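Local coordinates for CalS13 (Micromonospora echinospora, PDB 4ZAS), which binds dTDP-4-keto-6-deoxyglucose and is probably a pyridoxal phosphate-dependent sugar aminotransferase, at residues Ala197-Arg203 / Asp320-Ala324. Numbering follows the deposited sequence.
Sequences AWGATYR and DREPA
Thr201 and Glu322 pair as an antiparallel, hydrogen-bonded couple that adds strand 321-322 as an outer strand to 201-202, the middle strand of a small antiparallel sheet whose other outer strand is 205-206. Thr201 N donates to Glu322 O (3.1 Å), and Glu322 N returns a nearly straight bond to Thr201 O (2.9 Å). Past the non-hydrogen-bonded pair Tyr202-Arg321, Arg203 N reaches Asp320 O at 2.8 Å.

The charged end is a salt-bridge network in which Asp320 is shared by two arginines. Arg203, bent at chi2 and chi3, presents NE (3.1 Å) and NH2 side-on to Asp320 OD2, its guanidinium plane nearly perpendicular to the carboxylate. Arg321 brings NE and NH2 to the other oxygen, Asp320 OD1, from the syn side, NE at 3.0 Å. A chi1 of 73° sets Arg321 CG between its own backbone N and carbonyl carbon, and the chain then folds back toward its neighbour at chi3.

Packing contacts flank these bonds. The edge of the Tyr202 ring at CE1 meets a face of the Arg321 guanidinium in van der Waals contact, the planes 84° apart. Among apolar groups, Thr201 CG2 lies against Glu322 CB, and beyond the strands Ala324 CB approaches Ala200 CB (4.1 Å) at the type II turn 197-200. Hydrogen bonds from outside tie the pair into the fold: Tyr202 OH bonds to Asn171 N, and Arg296 of helix 275-305 to Gly199 O and Pro323 O.

An alanine in place of Asp320 would probably leave the two arginines without their common counter-charge and free the Arg203 guanidinium to turn. With each carboxylate oxygen taking two N-H groups, Asp320 is likely to offset the nearby like charges and hold both guanidiniums at this end of the strand pair.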
loop_
_atom_site.group_PDB
_atom_site.type_symbol
_atom_site.label_atom_id
_atom_site.label_comp_id
_atom_site.label_asym_id
_atom_site.label_seq_id
_atom_site.Cartn_x
_atom_site.Cartn_y
_atom_site.Cartn_z
ATOM N N ALA A 197 -15.281 8.735 9.397
ATOM C CA ALA A 197 -16.457 8.463 10.217
ATOM C C ALA A 197 -16.164 7.732 11.506
ATOM O O ALA A 197 -17.081 7.207 12.117
ATOM C CB ALA A 197 -17.467 7.660 9.407
ATOM N N TRP A 198 -14.910 7.685 11.936
ATOM C CA TRP A 198 -14.632 7.032 13.208
ATOM C C TRP A 198 -15.456 7.675 14.311
ATOM O O TRP A 198 -15.418 8.880 14.485
ATOM C CB TRP A 198 -13.144 7.095 13.590
ATOM C CG TRP A 198 -12.984 6.624 15.010
ATOM C CD1 TRP A 198 -13.109 7.375 16.142
ATOM C CD2 TRP A 198 -12.711 5.293 15.445
ATOM N NE1 TRP A 198 -12.945 6.591 17.253
ATOM C CE2 TRP A 198 -12.688 5.308 16.853
ATOM C CE3 TRP A 198 -12.492 4.085 14.780
ATOM C CZ2 TRP A 198 -12.438 4.172 17.609
ATOM C CZ3 TRP A 198 -12.257 2.955 15.531
ATOM C CH2 TRP A 198 -12.228 3.006 16.933
ATOM N N GLY A 199 -16.191 6.870 15.062
ATOM C CA GLY A 199 -16.963 7.388 16.171
ATOM C C GLY A 199 -18.396 7.661 15.764
ATOM O O GLY A 199 -19.291 7.775 16.610
ATOM N N ALA A 200 -18.624 7.792 14.463
ATOM C CA ALA A 200 -19.971 8.082 13.995
ATOM C C ALA A 200 -20.888 6.933 14.378
ATOM O O ALA A 200 -20.468 5.774 14.436
ATOM C CB ALA A 200 -19.992 8.322 12.492
ATOM N N THR A 201 -22.136 7.270 14.670
ATOM C CA THR A 201 -23.111 6.293 15.110
ATOM C C THR A 201 -24.369 6.444 14.250
ATOM O O THR A 201 -24.696 7.544 13.825
ATOM C CB THR A 201 -23.393 6.455 16.620
ATOM O OG1 THR A 201 -23.155 5.206 17.272
ATOM C CG2 THR A 201 -24.810 6.922 16.911
ATOM N N TYR A 202 -25.018 5.328 13.924
ATOM C CA TYR A 202 -26.248 5.364 13.140
ATOM C C TYR A 202 -27.332 4.462 13.719
ATOM O O TYR A 202 -27.136 3.270 13.923
ATOM C CB TYR A 202 -25.974 5.000 11.684
ATOM C CG TYR A 202 -27.238 4.881 10.862
ATOM C CD1 TYR A 202 -27.968 6.003 10.502
ATOM C CD2 TYR A 202 -27.697 3.646 10.442
ATOM C CE1 TYR A 202 -29.128 5.889 9.746
ATOM C CE2 TYR A 202 -28.850 3.522 9.688
ATOM C CZ TYR A 202 -29.563 4.638 9.346
ATOM O OH TYR A 202 -30.712 4.492 8.598
ATOM N N ARG A 203 -28.483 5.056 13.993
ATOM C CA ARG A 203 -29.574 4.351 14.628
ATOM C C ARG A 203 -29.127 3.706 15.931
ATOM O O ARG A 203 -29.601 2.650 16.306
ATOM C CB ARG A 203 -30.119 3.300 13.665
ATOM C CG ARG A 203 -30.787 3.907 12.451
ATOM C CD ARG A 203 -32.224 3.612 12.556
ATOM N NE ARG A 203 -33.067 4.783 12.492
ATOM C CZ ARG A 203 -34.354 4.751 12.788
ATOM N NH1 ARG A 203 -34.900 3.615 13.204
ATOM N NH2 ARG A 203 -35.078 5.852 12.702
ATOM N N ASP A 320 -31.747 10.427 14.400
ATOM C CA ASP A 320 -31.530 8.999 14.541
ATOM C C ASP A 320 -30.093 8.627 14.209
ATOM O O ASP A 320 -29.806 7.478 13.872
ATOM C CB ASP A 320 -32.508 8.234 13.649
ATOM C CG ASP A 320 -32.222 8.423 12.156
ATOM O OD1 ASP A 320 -31.420 9.320 11.770
ATOM O OD2 ASP A 320 -32.829 7.675 11.361
ATOM N N ARG A 321 -29.198 9.603 14.269
ATOM C CA ARG A 321 -27.780 9.331 14.036
ATOM C C ARG A 321 -26.945 10.381 14.727
ATOM O O ARG A 321 -27.413 11.470 14.990
ATOM C CB ARG A 321 -27.444 9.293 12.541
ATOM C CG ARG A 321 -27.435 10.638 11.851
ATOM C CD ARG A 321 -27.673 10.471 10.367
ATOM N NE ARG A 321 -29.029 9.984 10.151
ATOM C CZ ARG A 321 -29.581 9.808 8.957
ATOM N NH1 ARG A 321 -28.875 10.080 7.877
ATOM N NH2 ARG A 321 -30.840 9.377 8.846
ATOM N N GLU A 322 -25.705 10.031 15.029
ATOM C CA GLU A 322 -24.789 10.911 15.738
ATOM C C GLU A 322 -23.511 11.106 14.937
ATOM O O GLU A 322 -22.598 10.286 15.004
ATOM C CB GLU A 322 -24.477 10.339 17.110
ATOM C CG GLU A 322 -24.574 11.329 18.229
ATOM C CD GLU A 322 -24.379 10.660 19.565
ATOM O OE1 GLU A 322 -24.327 9.408 19.599
ATOM O OE2 GLU A 322 -24.252 11.383 20.572
ATOM N N PRO A 323 -23.454 12.187 14.156
ATOM C CA PRO A 323 -22.343 12.489 13.251
ATOM C C PRO A 323 -21.021 12.698 13.970
ATOM O O PRO A 323 -21.007 13.020 15.160
ATOM C CB PRO A 323 -22.793 13.777 12.563
ATOM C CG PRO A 323 -24.257 13.774 12.686
ATOM C CD PRO A 323 -24.572 13.131 13.990
ATOM N N ALA A 324 -19.922 12.510 13.239
ATOM C CA ALA A 324 -18.580 12.623 13.810
ATOM C C ALA A 324 -17.993 14.003 13.599
ATOM O O ALA A 324 -17.041 14.373 14.280
ATOM C CB ALA A 324 -17.643 11.564 13.214
#